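Side-chain contacts in tailspike protein (Acinetobacter phage vB_ApiP_P1, PDB 6E1R), which probably binds and cleaves the capsular polysaccharide of its Acinetobacter host, as the trimeric tailspike of the phage: residues 150-155 against 169-174; 137-142 against 223-228. One frame throughout, in Å; residues are numbered along the deposited sequence.

Contact 1 (150-155 against 169-174); sequences IPIFTV and LMFKAS
The phenyl ring of Phe171 reaches across to Ile152 and Phe153, and it makes most of the apolar contact. Starting from the backbone, Phe171 CB already lies 4.1 Å from Ile152 CD1. Beyond CG, the ring carbon Phe171 CD1 comes closer to that methyl, at 3.8 Å. One carbon further out, Phe171 CE1 stands 4.1 Å from Phe153 CE2. One edge of the ring thus serves both partners: Ile152 CD1 sits in the ring plane beside CB and CD1, and Phe153 takes the next position outward. Phe153 also presents a ring edge, so the two aromatics meet edge to edge, without stacking, and their side chains run at about a right angle to one another.

Ile152 gets there through an extended branch. Its CG1 is anti to the carbonyl carbon (chi1 -67°), and with chi2 at 179° the CD1 methyl is carried straight out from the backbone to the Phe171 edge. The same methyl lies 3.9 Å from Lys172 O, a van der Waals approach to the backbone; CB of Lys172 points away from residues 150-155. Everything that meets here is carbon against carbon apart from that carbonyl, and the closest pairs are at ordinary packing distances.

The contact lies in the buried interior of the parallel beta-helix. Residues 150-155 turn a corner at Ile152 and Phe153 on the broken strand 151-155, which pairs with 123-124 and 178-184. Ile152 also packs on Ile144 and Ala146 of strand 142-146. The strand facing this corner, 169-173, pairs with 142-146 and 199-200, and the ring of Phe200 from 199-200 meets that of Phe171.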
ATOM      1  N   ILE A 150     -17.438   3.574  33.767  1.00 50.27           N
ATOM      2  CA  ILE A 150     -16.686   2.320  33.842  1.00 52.18           C
ATOM      3  C   ILE A 150     -16.454   1.789  32.442  1.00 50.65           C
ATOM      4  O   ILE A 150     -17.249   2.018  31.521  1.00 52.16           O
ATOM      5  CB  ILE A 150     -17.427   1.255  34.682  1.00 52.82           C
ATOM      6  CG1 ILE A 150     -18.889   1.135  34.238  1.00 49.31           C
ATOM      7  CG2 ILE A 150     -17.341   1.584  36.164  1.00 58.50           C
ATOM      8  CD1 ILE A 150     -19.161  -0.017  33.292  1.00 46.22           C
ATOM      9  N   PRO A 151     -15.351   1.064  32.251  1.00 46.95           N
ATOM     10  CA  PRO A 151     -15.129   0.396  30.963  1.00 43.43           C
ATOM     11  C   PRO A 151     -16.152  -0.709  30.748  1.00 46.82           C
ATOM     12  O   PRO A 151     -16.425  -1.504  31.649  1.00 48.51           O
ATOM     13  CB  PRO A 151     -13.708  -0.163  31.092  1.00 42.64           C
ATOM     14  CG  PRO A 151     -13.491  -0.299  32.564  1.00 44.76           C
ATOM     15  CD  PRO A 151     -14.233   0.848  33.185  1.00 46.74           C
ATOM     16  N   ILE A 152     -16.729  -0.746  29.544  1.00 46.73           N
ATOM     17  CA  ILE A 152     -17.693  -1.793  29.212  1.00 36.67           C
ATOM     18  C   ILE A 152     -17.032  -3.163  29.302  1.00 38.89           C
ATOM     19  O   ILE A 152     -17.588  -4.106  29.877  1.00 37.59           O
ATOM     20  CB  ILE A 152     -18.294  -1.544  27.817  1.00 39.41           C
ATOM     21  CG1 ILE A 152     -19.155  -0.279  27.830  1.00 38.19           C
ATOM     22  CG2 ILE A 152     -19.101  -2.747  27.357  1.00 36.02           C
ATOM     23  CD1 ILE A 152     -19.772   0.052  26.490  1.00 40.21           C
ATOM     24  N   PHE A 153     -15.833  -3.287  28.742  1.00 39.17           N
ATOM     25  CA  PHE A 153     -15.025  -4.491  28.858  1.00 38.38           C
ATOM     26  C   PHE A 153     -13.701  -4.147  29.521  1.00 41.54           C
ATOM     27  O   PHE A 153     -13.136  -3.073  29.284  1.00 49.38           O
ATOM     28  CB  PHE A 153     -14.778  -5.144  27.492  1.00 36.15           C
ATOM     29  CG  PHE A 153     -15.988  -5.824  26.917  1.00 37.40           C
ATOM     30  CD1 PHE A 153     -16.354  -7.089  27.344  1.00 40.52           C
ATOM     31  CD2 PHE A 153     -16.755  -5.202  25.945  1.00 35.32           C
ATOM     32  CE1 PHE A 153     -17.464  -7.722  26.818  1.00 43.25           C
ATOM     33  CE2 PHE A 153     -17.867  -5.829  25.414  1.00 38.84           C
ATOM     34  CZ  PHE A 153     -18.223  -7.091  25.851  1.00 43.12           C
ATOM     35  N   THR A 154     -13.211  -5.059  30.353  1.00 36.01           N
ATOM     36  CA  THR A 154     -11.953  -4.886  31.067  1.00 39.92           C
ATOM     37  C   THR A 154     -10.958  -5.928  30.574  1.00 41.02           C
ATOM     38  O   THR A 154     -11.185  -7.132  30.728  1.00 41.69           O
ATOM     39  CB  THR A 154     -12.155  -5.008  32.578  1.00 40.30           C
ATOM     40  OG1 THR A 154     -12.862  -3.858  33.060  1.00 38.79           O
ATOM     41  CG2 THR A 154     -10.819  -5.115  33.288  1.00 41.64           C
ATOM     42  N   VAL A 155      -9.867  -5.460  29.976  1.00 40.61           N
ATOM     43  CA  VAL A 155      -8.823  -6.350  29.480  1.00 37.19           C
ATOM     44  C   VAL A 155      -8.010  -6.860  30.661  1.00 41.26           C
ATOM     45  O   VAL A 155      -7.553  -6.077  31.502  1.00 45.77           O
ATOM     46  CB  VAL A 155      -7.935  -5.627  28.457  1.00 35.88           C
ATOM     47  CG1 VAL A 155      -6.874  -6.569  27.919  1.00 37.38           C
ATOM     48  CG2 VAL A 155      -8.784  -5.069  27.325  1.00 32.70           C
ATOM     49  N   LEU A 169     -20.719  -4.215  16.556  1.00 40.54           N
ATOM     50  CA  LEU A 169     -21.228  -3.785  17.849  1.00 37.12           C
ATOM     51  C   LEU A 169     -20.953  -2.300  18.029  1.00 36.69           C
ATOM     52  O   LEU A 169     -19.920  -1.793  17.585  1.00 36.90           O
ATOM     53  CB  LEU A 169     -20.592  -4.580  18.997  1.00 35.80           C
ATOM     54  CG  LEU A 169     -20.943  -6.067  19.064  1.00 39.33           C
ATOM     55  CD1 LEU A 169     -20.124  -6.769  20.134  1.00 37.79           C
ATOM     56  CD2 LEU A 169     -22.429  -6.242  19.329  1.00 39.57           C
HETATM   57  N   MSE A 170     -21.882  -1.609  18.678  1.00 35.84           N
HETATM   58  CA  MSE A 170     -21.723  -0.187  18.945  1.00 34.60           C
HETATM   59  C   MSE A 170     -21.583   0.051  20.442  1.00 35.68           C
HETATM   60  O   MSE A 170     -22.235  -0.610  21.245  1.00 44.08           O
HETATM   61  CB  MSE A 170     -22.906   0.602  18.384  1.00 43.12           C
HETATM   62  CG  MSE A 170     -22.751   2.108  18.469  1.00 54.59           C
HETATM   63 SE   MSE A 170     -24.122   3.038  17.445  1.00 70.27          SE
HETATM   64  CE  MSE A 170     -23.523   4.875  17.722  1.00 70.18           C
ATOM     65  N   PHE A 171     -20.723   0.991  20.821  1.00 36.83           N
ATOM     66  CA  PHE A 171     -20.450   1.282  22.222  1.00 38.57           C
ATOM     67  C   PHE A 171     -20.858   2.717  22.517  1.00 45.43           C
ATOM     68  O   PHE A 171     -20.386   3.648  21.856  1.00 47.81           O
ATOM     69  CB  PHE A 171     -18.973   1.053  22.544  1.00 35.84           C
ATOM     70  CG  PHE A 171     -18.493  -0.331  22.216  1.00 35.92           C
ATOM     71  CD1 PHE A 171     -18.632  -1.360  23.131  1.00 38.62           C
ATOM     72  CD2 PHE A 171     -17.917  -0.607  20.987  1.00 41.05           C
ATOM     73  CE1 PHE A 171     -18.196  -2.637  22.832  1.00 40.65           C
ATOM     74  CE2 PHE A 171     -17.480  -1.883  20.681  1.00 41.61           C
ATOM     75  CZ  PHE A 171     -17.620  -2.898  21.605  1.00 43.50           C
ATOM     76  N   LYS A 172     -21.731   2.891  23.507  1.00 44.30           N
ATOM     77  CA  LYS A 172     -22.239   4.199  23.893  1.00 45.42           C
ATOM     78  C   LYS A 172     -22.022   4.405  25.387  1.00 48.07           C
ATOM     79  O   LYS A 172     -21.559   3.513  26.104  1.00 48.18           O
ATOM     80  CB  LYS A 172     -23.725   4.352  23.545  1.00 39.56           C
ATOM     81  CG  LYS A 172     -24.063   4.142  22.080  1.00 40.70           C
ATOM     82  CD  LYS A 172     -25.551   4.340  21.841  1.00 45.99           C
ATOM     83  CE  LYS A 172     -25.904   4.200  20.371  1.00 49.41           C
ATOM     84  NZ  LYS A 172     -27.364   4.372  20.125  1.00 54.14           N
ATOM     85  N   ALA A 173     -22.369   5.602  25.851  1.00 47.17           N
ATOM     86  CA  ALA A 173     -22.323   5.950  27.263  1.00 46.67           C
ATOM     87  C   ALA A 173     -23.587   6.718  27.613  1.00 49.87           C
ATOM     88  O   ALA A 173     -24.006   7.607  26.866  1.00 43.80           O
ATOM     89  CB  ALA A 173     -21.082   6.785  27.601  1.00 42.00           C
ATOM     90  N   SER A 174     -24.196   6.367  28.749  1.00 52.85           N
ATOM     91  CA  SER A 174     -25.420   7.046  29.162  1.00 53.80           C
ATOM     92  C   SER A 174     -25.150   8.505  29.506  1.00 54.51           C
ATOM     93  O   SER A 174     -25.987   9.377  29.246  1.00 52.77           O
ATOM     94  CB  SER A 174     -26.052   6.322  30.349  1.00 56.33           C
ATOM     95  OG  SER A 174     -25.304   6.539  31.531  1.00 60.90           O
TER

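Contact 2 (137-142 against 223-228)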
ATOM      1  N   ALA A 137     -27.212  -1.226  10.408  1.00 49.58           N
ATOM      2  CA  ALA A 137     -25.939  -0.809   9.842  1.00 50.43           C
ATOM      3  C   ALA A 137     -25.447   0.471  10.505  1.00 53.51           C
ATOM      4  O   ALA A 137     -26.223   1.401  10.743  1.00 57.48           O
ATOM      5  CB  ALA A 137     -26.059  -0.601   8.331  1.00 51.69           C
ATOM      6  N   VAL A 138     -24.144   0.504  10.797  1.00 49.58           N
ATOM      7  CA  VAL A 138     -23.451   1.671  11.338  1.00 45.67           C
ATOM      8  C   VAL A 138     -24.110   2.133  12.634  1.00 50.03           C
ATOM      9  O   VAL A 138     -23.977   1.475  13.672  1.00 52.98           O
ATOM     10  CB  VAL A 138     -23.378   2.806  10.299  1.00 43.38           C
ATOM     11  CG1 VAL A 138     -22.343   3.843  10.712  1.00 36.53           C
ATOM     12  CG2 VAL A 138     -23.025   2.241   8.932  1.00 40.74           C
ATOM     13  N   GLN A 139     -24.830   3.259  12.592  1.00 46.23           N
ATOM     14  CA  GLN A 139     -25.302   3.870  13.832  1.00 46.67           C
ATOM     15  C   GLN A 139     -26.480   3.131  14.452  1.00 49.21           C
ATOM     16  O   GLN A 139     -26.749   3.321  15.643  1.00 58.07           O
ATOM     17  CB  GLN A 139     -25.682   5.337  13.608  1.00 40.81           C
ATOM     18  CG  GLN A 139     -26.947   5.560  12.800  1.00 47.43           C
ATOM     19  CD  GLN A 139     -26.685   5.643  11.312  1.00 48.66           C
ATOM     20  OE1 GLN A 139     -25.758   5.020  10.797  1.00 47.94           O
ATOM     21  NE2 GLN A 139     -27.500   6.424  10.613  1.00 44.95           N
ATOM     22  N   PHE A 140     -27.189   2.301  13.689  1.00 52.49           N
ATOM     23  CA  PHE A 140     -28.257   1.477  14.239  1.00 50.62           C
ATOM     24  C   PHE A 140     -27.816   0.038  14.478  1.00 45.92           C
ATOM     25  O   PHE A 140     -28.661  -0.861  14.538  1.00 51.89           O
ATOM     26  CB  PHE A 140     -29.485   1.508  13.329  1.00 45.90           C
ATOM     27  CG  PHE A 140     -30.298   2.767  13.449  1.00 51.69           C
ATOM     28  CD1 PHE A 140     -31.319   3.036  12.552  1.00 49.82           C
ATOM     29  CD2 PHE A 140     -30.047   3.677  14.462  1.00 52.72           C
ATOM     30  CE1 PHE A 140     -32.068   4.191  12.660  1.00 51.62           C
ATOM     31  CE2 PHE A 140     -30.795   4.834  14.575  1.00 54.46           C
ATOM     32  CZ  PHE A 140     -31.807   5.091  13.673  1.00 51.19           C
ATOM     33  N   SER A 141     -26.514  -0.198  14.621  1.00 44.26           N
ATOM     34  CA  SER A 141     -26.031  -1.532  14.931  1.00 47.92           C
ATOM     35  C   SER A 141     -26.368  -1.892  16.378  1.00 51.65           C
ATOM     36  O   SER A 141     -26.759  -1.044  17.187  1.00 52.62           O
ATOM     37  CB  SER A 141     -24.525  -1.627  14.686  1.00 51.90           C
ATOM     38  OG  SER A 141     -23.818  -0.684  15.471  1.00 57.18           O
ATOM     39  N   ARG A 142     -26.215  -3.174  16.698  1.00 49.72           N
ATOM     40  CA  ARG A 142     -26.428  -3.651  18.059  1.00 48.57           C
ATOM     41  C   ARG A 142     -25.480  -2.939  19.018  1.00 48.55           C
ATOM     42  O   ARG A 142     -24.258  -3.015  18.863  1.00 51.51           O
ATOM     43  CB  ARG A 142     -26.222  -5.163  18.115  1.00 44.97           C
ATOM     44  CG  ARG A 142     -26.417  -5.774  19.486  1.00 41.96           C
ATOM     45  CD  ARG A 142     -27.872  -5.715  19.928  1.00 42.08           C
ATOM     46  NE  ARG A 142     -28.778  -6.362  18.979  1.00 43.35           N
ATOM     47  CZ  ARG A 142     -29.748  -5.732  18.324  1.00 44.74           C
ATOM     48  NH1 ARG A 142     -29.953  -4.436  18.520  1.00 53.46           N
ATOM     49  NH2 ARG A 142     -30.522  -6.398  17.479  1.00 46.05           N
ATOM     50  N   GLY A 223     -16.604   8.404  16.671  1.00 34.18           N
ATOM     51  CA  GLY A 223     -17.072   9.735  17.000  1.00 31.81           C
ATOM     52  C   GLY A 223     -17.910  10.443  15.959  1.00 36.52           C
ATOM     53  O   GLY A 223     -18.145  11.648  16.104  1.00 41.91           O
ATOM     54  N   THR A 224     -18.387   9.745  14.927  1.00 33.48           N
ATOM     55  CA  THR A 224     -19.257  10.402  13.956  1.00 36.49           C
ATOM     56  C   THR A 224     -20.623  10.683  14.565  1.00 43.49           C
ATOM     57  O   THR A 224     -21.151  11.796  14.454  1.00 45.64           O
ATOM     58  CB  THR A 224     -19.397   9.552  12.693  1.00 36.94           C
ATOM     59  OG1 THR A 224     -18.101   9.306  12.134  1.00 39.47           O
ATOM     60  CG2 THR A 224     -20.255  10.270  11.660  1.00 36.65           C
ATOM     61  N   TYR A 225     -21.208   9.683  15.216  1.00 45.55           N
ATOM     62  CA  TYR A 225     -22.527   9.794  15.817  1.00 43.92           C
ATOM     63  C   TYR A 225     -22.393  10.014  17.319  1.00 47.85           C
ATOM     64  O   TYR A 225     -21.433   9.565  17.950  1.00 43.60           O
ATOM     65  CB  TYR A 225     -23.360   8.542  15.537  1.00 39.48           C
ATOM     66  CG  TYR A 225     -23.477   8.218  14.066  1.00 42.91           C
ATOM     67  CD1 TYR A 225     -24.471   8.796  13.287  1.00 43.80           C
ATOM     68  CD2 TYR A 225     -22.589   7.344  13.454  1.00 42.92           C
ATOM     69  CE1 TYR A 225     -24.581   8.507  11.938  1.00 44.76           C
ATOM     70  CE2 TYR A 225     -22.690   7.050  12.107  1.00 39.32           C
ATOM     71  CZ  TYR A 225     -23.688   7.634  11.355  1.00 41.26           C
ATOM     72  OH  TYR A 225     -23.794   7.343  10.014  1.00 40.35           O
HETATM   73  N   MSE A 226     -23.367  10.718  17.884  1.00 54.12           N
HETATM   74  CA  MSE A 226     -23.327  11.080  19.295  1.00 56.76           C
HETATM   75  C   MSE A 226     -24.707  10.948  19.931  1.00 55.55           C
HETATM   76  O   MSE A 226     -25.599  11.755  19.666  1.00 57.07           O
HETATM   77  CB  MSE A 226     -22.799  12.506  19.456  1.00 63.84           C
HETATM   78  CG  MSE A 226     -22.342  12.857  20.861  1.00 71.91           C
HETATM   79 SE   MSE A 226     -22.084  14.778  21.079  1.00 77.90          SE
HETATM   80  CE  MSE A 226     -20.219  14.789  21.616  1.00 74.50           C
ATOM     81  N   SER A 227     -24.880   9.928  20.775  1.00 57.14           N
ATOM     82  CA  SER A 227     -26.187   9.686  21.381  1.00 60.08           C
ATOM     83  C   SER A 227     -26.522  10.758  22.412  1.00 60.59           C
ATOM     84  O   SER A 227     -27.638  11.290  22.428  1.00 60.67           O
ATOM     85  CB  SER A 227     -26.222   8.295  22.013  1.00 59.28           C
ATOM     86  OG  SER A 227     -25.355   8.220  23.131  1.00 62.15           O
ATOM     87  N   THR A 228     -25.569  11.087  23.283  1.00 57.08           N
ATOM     88  CA  THR A 228     -25.734  12.154  24.259  1.00 57.11           C
ATOM     89  C   THR A 228     -24.512  13.062  24.216  1.00 51.89           C
ATOM     90  O   THR A 228     -23.411  12.630  23.862  1.00 44.29           O
ATOM     91  CB  THR A 228     -25.957  11.603  25.682  1.00 61.52           C
ATOM     92  OG1 THR A 228     -26.283  12.680  26.570  1.00 68.80           O
ATOM     93  CG2 THR A 228     -24.722  10.881  26.191  1.00 58.66           C
TER
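Gln139 lies flat over one face of the Tyr225 ring, and Val138 reaches the same ring obliquely. The CH-pi component is closely centred: Gln139 CB is 3.5 Å from the centroid of the Tyr225 ring and only 3° off its normal. The Gln139 chain then follows the ring toward its hydroxyl. CG takes the crowded position between the backbone N and the carbonyl carbon (chi1 71°), and a bend at chi2 brings the amide round over the phenol end. Amide and ring are stacked there, their planes 21° apart, with Gln139 CD 3.6 Å from Tyr225 CZ. The opposite face of the ring is approached, nearer its rim, by Thr224 CG2.

The purely apolar component comes from Val138, whose CG1 reaches Tyr225 CE2 at 3.5 Å, with the valine side chain at about a right angle to the tyrosine.

The polar ends of Gln139 and Tyr225 find hydrogen-bonding partners on the second subunit, while the turn of 137-142 is closed by its own bonds. Val138 O accepts from Ser141 OG (2.8 Å) and also from Ser141 N (3.2 Å), and the two bonds close the turn that carries Val138 and Gln139. Gln139 OE1 and Tyr225 OH are 3.1 Å apart, but each has a hydrogen-bonding partner on the second subunit: Ser163 OG for the glutamine oxygen and Gln192 OE1 for the phenol.

The two loops are therefore joined by dispersion and CH-pi forces, while Gln139 OE1 and Tyr225 OH bond to the neighbouring copy. This chemistry is that of a subunit boundary, where intrachain stacking sets side by side two polar groups that bind across the trimer interface.

In the fold
Followed from the N terminus, the chain leaves strand 129-133, passes through 137-142, enters strand 142-146 and reaches the corner at 150-155. Contact 1 closes a short loop when strand 169-173 comes back against that corner. Contact 2 closes a far longer one, joining 137-142 to 223-228 after strand 221-222, and the whole of contact 1 falls within it; the two loops nest and do not cross. Contact 1 ties two faces of the beta-helix through its interior, whereas contact 2 joins loops of different coils at the subunit surface. They meet where Met170 N probably hydrogen-bonds Arg142 O, at 2.8 Å.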